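Spike protein P1 (Pseudoalteromonas phage pm2, PDB 2VVE) serves as the receptor-binding spike at the fivefold vertices of the virion, its C-terminal part attaching to the host and its N-terminal part joining the capsid vertex. Local coordinates at residues Thr149-Thr160 / Arg203-Asp214. Numbering follows the deposited sequence.
Sequences TSISVKPAFYIT and RVFPVETELDYD. With CA (calcium ion), chain C.
Tyr158 and Val207 meet on one face of an antiparallel strand pair, 155-160 against 203-208, in a jelly-roll-like β-sandwich domain of the spike; beyond the pairing the two chains diverge to hold a calcium ion. Val207 CG2 sits over the centre of the Tyr158 ring, 3.6 Å from its centroid, a CH-pi contact almost along the ring normal, the two side chains crossing at about a right angle. With CG1 anti to the carbonyl carbon (chi1 -56°), Val207 brings CG2 between backbone N and carbonyl carbon and over the ring. Thr209 CG2 comes obliquely to the phenol end of the same ring and packs tightly on Ala156 CB, while Tyr158 OH bonds to Ala100 O. On the other face, turned toward strand 129-137, Val204 CG1 meets Phe157 CD1 obliquely (3.8 Å), and Val204 runs alongside Ile159 in the same direction, its methyls against Ile159 CG1.

Where the regular pairing ends, side chains join in the bonding between the chains. Glu208, bent at chi2 (53°), curls back so that OE2 takes Lys154 N on its syn lone pair (2.7 Å) and Glu210 N on its anti one; OE1 bonds to Thr229. Lys154 O is gripped twice by Thr209, by OG1 in the carbonyl plane (2.6 Å) and by N from above it.

The calcium ion is chelated by both Asp212 carboxylate oxygens, with Ser150 O, Asp214 OD2 and three waters completing a shell of seven oxygens. Asp212 also caps the following helix through OD1, which accepts from Asp214 N (2.8 Å), while its OD2 receives Ser152 N on the anti side, 31° out of the carboxylate plane.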
loop_
_atom_site.group_PDB
_atom_site.type_symbol
_atom_site.label_atom_id
_atom_site.label_comp_id
_atom_site.label_asym_id
_atom_site.label_seq_id
_atom_site.Cartn_x
_atom_site.Cartn_y
_atom_site.Cartn_z
ATOM N N THR A 149 -33.626 -15.551 46.569
ATOM C CA THR A 149 -33.042 -16.650 45.812
ATOM C C THR A 149 -31.520 -16.494 45.804
ATOM O O THR A 149 -31.004 -15.407 45.520
ATOM C CB THR A 149 -33.585 -16.663 44.361
ATOM O OG1 THR A 149 -35.019 -16.740 44.385
ATOM C CG2 THR A 149 -33.026 -17.841 43.567
ATOM N N SER A 150 -30.816 -17.572 46.154
ATOM C CA SER A 150 -29.359 -17.580 46.176
ATOM C C SER A 150 -28.802 -17.967 44.810
ATOM O O SER A 150 -29.014 -19.093 44.340
ATOM C CB SER A 150 -28.844 -18.542 47.248
ATOM O OG SER A 150 -29.172 -18.086 48.546
ATOM N N ILE A 151 -28.092 -17.033 44.189
ATOM C CA ILE A 151 -27.464 -17.262 42.895
ATOM C C ILE A 151 -25.947 -17.383 43.043
ATOM O O ILE A 151 -25.290 -16.479 43.570
ATOM C CB ILE A 151 -27.826 -16.142 41.874
ATOM C CG1 ILE A 151 -29.334 -16.142 41.562
ATOM C CG2 ILE A 151 -26.983 -16.252 40.595
ATOM C CD1 ILE A 151 -29.888 -17.441 40.945
ATOM N N SER A 152 -25.402 -18.508 42.580
ATOM C CA SER A 152 -23.950 -18.692 42.524
ATOM C C SER A 152 -23.424 -18.121 41.219
ATOM O O SER A 152 -24.014 -18.328 40.154
ATOM C CB SER A 152 -23.559 -20.170 42.663
ATOM O OG SER A 152 -23.878 -20.659 43.957
ATOM N N VAL A 153 -22.326 -17.377 41.321
ATOM C CA VAL A 153 -21.684 -16.759 40.163
ATOM C C VAL A 153 -20.193 -17.106 40.103
ATOM O O VAL A 153 -19.536 -17.294 41.131
ATOM C CB VAL A 153 -21.860 -15.210 40.129
ATOM C CG1 VAL A 153 -23.342 -14.820 40.104
ATOM C CG2 VAL A 153 -21.165 -14.551 41.301
ATOM N N LYS A 154 -19.680 -17.219 38.888
ATOM C CA LYS A 154 -18.252 -17.373 38.669
ATOM C C LYS A 154 -17.905 -16.777 37.302
ATOM O O LYS A 154 -17.937 -17.484 36.284
ATOM C CB LYS A 154 -17.812 -18.842 38.797
ATOM C CG LYS A 154 -16.295 -19.047 38.637
ATOM C CD LYS A 154 -15.823 -20.397 39.150
ATOM C CE LYS A 154 -15.480 -20.349 40.625
ATOM N NZ LYS A 154 -15.034 -21.681 41.110
ATOM N N PRO A 155 -17.592 -15.462 37.274
ATOM C CA PRO A 155 -17.248 -14.804 36.013
ATOM C C PRO A 155 -15.920 -15.328 35.462
ATOM O O PRO A 155 -15.063 -15.763 36.233
ATOM C CB PRO A 155 -17.150 -13.319 36.395
ATOM C CG PRO A 155 -16.865 -13.330 37.882
ATOM C CD PRO A 155 -17.578 -14.527 38.418
ATOM N N ALA A 156 -15.766 -15.320 34.144
ATOM C CA ALA A 156 -14.510 -15.771 33.529
ATOM C C ALA A 156 -14.182 -14.958 32.289
ATOM O O ALA A 156 -15.063 -14.293 31.723
ATOM C CB ALA A 156 -14.575 -17.257 33.186
ATOM N N PHE A 157 -12.904 -14.979 31.906
ATOM C CA PHE A 157 -12.501 -14.652 30.541
ATOM C C PHE A 157 -12.206 -15.961 29.867
ATOM O O PHE A 157 -11.406 -16.746 30.384
ATOM C CB PHE A 157 -11.223 -13.817 30.513
ATOM C CG PHE A 157 -11.333 -12.510 31.230
ATOM C CD1 PHE A 157 -12.272 -11.560 30.838
ATOM C CD2 PHE A 157 -10.482 -12.220 32.291
ATOM C CE1 PHE A 157 -12.360 -10.317 31.503
ATOM C CE2 PHE A 157 -10.566 -10.992 32.977
ATOM C CZ PHE A 157 -11.507 -10.041 32.572
ATOM N N TYR A 158 -12.866 -16.209 28.732
ATOM C CA TYR A 158 -12.453 -17.291 27.845
ATOM C C TYR A 158 -11.549 -16.672 26.780
ATOM O O TYR A 158 -11.987 -15.796 26.038
ATOM C CB TYR A 158 -13.657 -17.950 27.159
ATOM C CG TYR A 158 -14.570 -18.772 28.048
ATOM C CD1 TYR A 158 -14.247 -19.061 29.388
ATOM C CD2 TYR A 158 -15.761 -19.265 27.543
ATOM C CE1 TYR A 158 -15.107 -19.820 30.179
ATOM C CE2 TYR A 158 -16.614 -20.016 28.321
ATOM C CZ TYR A 158 -16.294 -20.304 29.622
ATOM O OH TYR A 158 -17.188 -21.077 30.344
ATOM N N ILE A 159 -10.300 -17.129 26.699
ATOM C CA ILE A 159 -9.312 -16.511 25.811
ATOM C C ILE A 159 -8.731 -17.540 24.838
ATOM O O ILE A 159 -8.361 -18.647 25.241
ATOM C CB ILE A 159 -8.162 -15.837 26.609
ATOM C CG1 ILE A 159 -8.730 -14.922 27.709
ATOM C CG2 ILE A 159 -7.208 -15.075 25.661
ATOM C CD1 ILE A 159 -7.667 -14.151 28.512
ATOM N N THR A 160 -8.622 -17.177 23.561
ATOM C CA THR A 160 -8.021 -18.105 22.589
ATOM C C THR A 160 -6.543 -18.334 22.973
ATOM O O THR A 160 -5.842 -17.391 23.325
ATOM C CB THR A 160 -8.128 -17.585 21.132
ATOM O OG1 THR A 160 -7.512 -16.301 21.036
ATOM C CG2 THR A 160 -9.601 -17.470 20.683
ATOM N N ARG A 203 -8.341 -13.413 21.260
ATOM C CA ARG A 203 -9.732 -12.981 21.434
ATOM C C ARG A 203 -10.226 -13.395 22.818
ATOM O O ARG A 203 -9.979 -14.527 23.266
ATOM C CB ARG A 203 -10.624 -13.572 20.344
ATOM C CG ARG A 203 -12.073 -13.093 20.357
ATOM C CD ARG A 203 -12.660 -13.166 18.950
ATOM N NE ARG A 203 -12.039 -12.154 18.078
ATOM C CZ ARG A 203 -12.271 -12.026 16.775
ATOM N NH1 ARG A 203 -13.105 -12.854 16.168
ATOM N NH2 ARG A 203 -11.663 -11.063 16.078
ATOM N N VAL A 204 -10.918 -12.462 23.476
ATOM C CA VAL A 204 -11.372 -12.624 24.866
ATOM C C VAL A 204 -12.890 -12.480 24.980
ATOM O O VAL A 204 -13.450 -11.463 24.564
ATOM C CB VAL A 204 -10.698 -11.576 25.811
ATOM C CG1 VAL A 204 -11.109 -11.823 27.269
ATOM C CG2 VAL A 204 -9.178 -11.582 25.654
ATOM N N PHE A 205 -13.540 -13.498 25.552
ATOM C CA PHE A 205 -14.990 -13.489 25.813
ATOM C C PHE A 205 -15.253 -13.390 27.331
ATOM O O PHE A 205 -15.036 -14.364 28.075
ATOM C CB PHE A 205 -15.667 -14.766 25.283
ATOM C CG PHE A 205 -15.507 -15.002 23.804
ATOM C CD1 PHE A 205 -16.540 -14.669 22.927
ATOM C CD2 PHE A 205 -14.355 -15.600 23.292
ATOM C CE1 PHE A 205 -16.414 -14.903 21.556
ATOM C CE2 PHE A 205 -14.223 -15.835 21.915
ATOM C CZ PHE A 205 -15.249 -15.479 21.052
ATOM N N PRO A 206 -15.696 -12.217 27.809
ATOM C CA PRO A 206 -16.136 -12.126 29.204
ATOM C C PRO A 206 -17.489 -12.823 29.381
ATOM O O PRO A 206 -18.477 -12.455 28.728
ATOM C CB PRO A 206 -16.242 -10.606 29.448
ATOM C CG PRO A 206 -15.517 -9.958 28.292
ATOM C CD PRO A 206 -15.748 -10.903 27.139
ATOM N N VAL A 207 -17.525 -13.832 30.250
ATOM C CA VAL A 207 -18.718 -14.670 30.409
ATOM C C VAL A 207 -19.060 -14.993 31.852
ATOM O O VAL A 207 -18.205 -14.882 32.751
ATOM C CB VAL A 207 -18.565 -16.034 29.658
ATOM C CG1 VAL A 207 -18.264 -15.815 28.183
ATOM C CG2 VAL A 207 -17.494 -16.909 30.315
ATOM N N GLU A 208 -20.313 -15.413 32.068
ATOM C CA GLU A 208 -20.706 -16.066 33.320
ATOM C C GLU A 208 -20.640 -17.594 33.111
ATOM O O GLU A 208 -21.273 -18.114 32.189
ATOM C CB GLU A 208 -22.122 -15.629 33.722
ATOM C CG GLU A 208 -22.650 -16.330 34.991
ATOM C CD GLU A 208 -21.686 -16.218 36.178
ATOM O OE1 GLU A 208 -21.443 -15.082 36.668
ATOM O OE2 GLU A 208 -21.172 -17.272 36.621
ATOM N N THR A 209 -19.891 -18.306 33.960
ATOM C CA THR A 209 -19.671 -19.755 33.766
ATOM C C THR A 209 -20.643 -20.632 34.552
ATOM O O THR A 209 -20.721 -21.847 34.329
ATOM C CB THR A 209 -18.225 -20.208 34.125
ATOM O OG1 THR A 209 -17.981 -20.002 35.523
ATOM C CG2 THR A 209 -17.184 -19.473 33.295
ATOM N N GLU A 210 -21.350 -20.023 35.499
ATOM C CA GLU A 210 -22.186 -20.774 36.424
ATOM C C GLU A 210 -23.642 -20.518 36.076
ATOM O O GLU A 210 -24.102 -19.374 36.108
ATOM C CB GLU A 210 -21.878 -20.370 37.875
ATOM C CG GLU A 210 -22.669 -21.115 38.945
ATOM C CD GLU A 210 -22.232 -22.554 39.123
ATOM O OE1 GLU A 210 -21.013 -22.830 39.062
ATOM O OE2 GLU A 210 -23.116 -23.411 39.337
ATOM N N LEU A 211 -24.349 -21.587 35.709
ATOM C CA LEU A 211 -25.781 -21.518 35.465
ATOM C C LEU A 211 -26.469 -22.135 36.689
ATOM O O LEU A 211 -26.501 -23.357 36.847
ATOM C CB LEU A 211 -26.147 -22.244 34.158
ATOM C CG LEU A 211 -27.626 -22.342 33.739
ATOM C CD1 LEU A 211 -28.271 -20.966 33.600
ATOM C CD2 LEU A 211 -27.760 -23.120 32.445
ATOM N N ASP A 212 -26.984 -21.271 37.560
ATOM C CA ASP A 212 -27.522 -21.681 38.858
ATOM C C ASP A 212 -28.847 -22.415 38.675
ATOM O O ASP A 212 -29.697 -21.989 37.896
ATOM C CB ASP A 212 -27.682 -20.456 39.770
ATOM C CG ASP A 212 -28.020 -20.823 41.203
ATOM O OD1 ASP A 212 -29.155 -21.280 41.455
ATOM O OD2 ASP A 212 -27.157 -20.642 42.091
ATOM N N TYR A 213 -28.999 -23.527 39.392
ATOM C CA TYR A 213 -30.215 -24.342 39.357
ATOM C C TYR A 213 -31.485 -23.509 39.553
ATOM O O TYR A 213 -32.491 -23.717 38.860
ATOM C CB TYR A 213 -30.119 -25.454 40.412
ATOM C CG TYR A 213 -31.387 -26.252 40.629
ATOM C CD1 TYR A 213 -31.732 -27.295 39.772
ATOM C CD2 TYR A 213 -32.238 -25.968 41.700
ATOM C CE1 TYR A 213 -32.895 -28.031 39.969
ATOM C CE2 TYR A 213 -33.406 -26.695 41.906
ATOM C CZ TYR A 213 -33.727 -27.727 41.037
ATOM O OH TYR A 213 -34.879 -28.455 41.234
ATOM N N ASP A 214 -31.422 -22.568 40.495
ATOM C CA ASP A 214 -32.560 -21.728 40.856
ATOM C C ASP A 214 -32.980 -20.792 39.731
ATOM O O ASP A 214 -34.165 -20.501 39.576
ATOM C CB ASP A 214 -32.245 -20.935 42.121
ATOM C CG ASP A 214 -31.973 -21.833 43.321
ATOM O OD1 ASP A 214 -32.763 -22.762 43.586
ATOM O OD2 ASP A 214 -30.964 -21.602 44.010
HETATM CA CA CA C . -28.682 -21.338 43.954
HETATM O O HOH W 1 -32.000 -20.120 46.531
HETATM O O HOH W 2 -24.867 -17.259 37.862
HETATM O O HOH W 3 -26.904 -20.904 44.951
HETATM O O HOH W 4 -28.255 -23.643 43.479
HETATM O O HOH W 5 -29.049 -22.137 46.178
#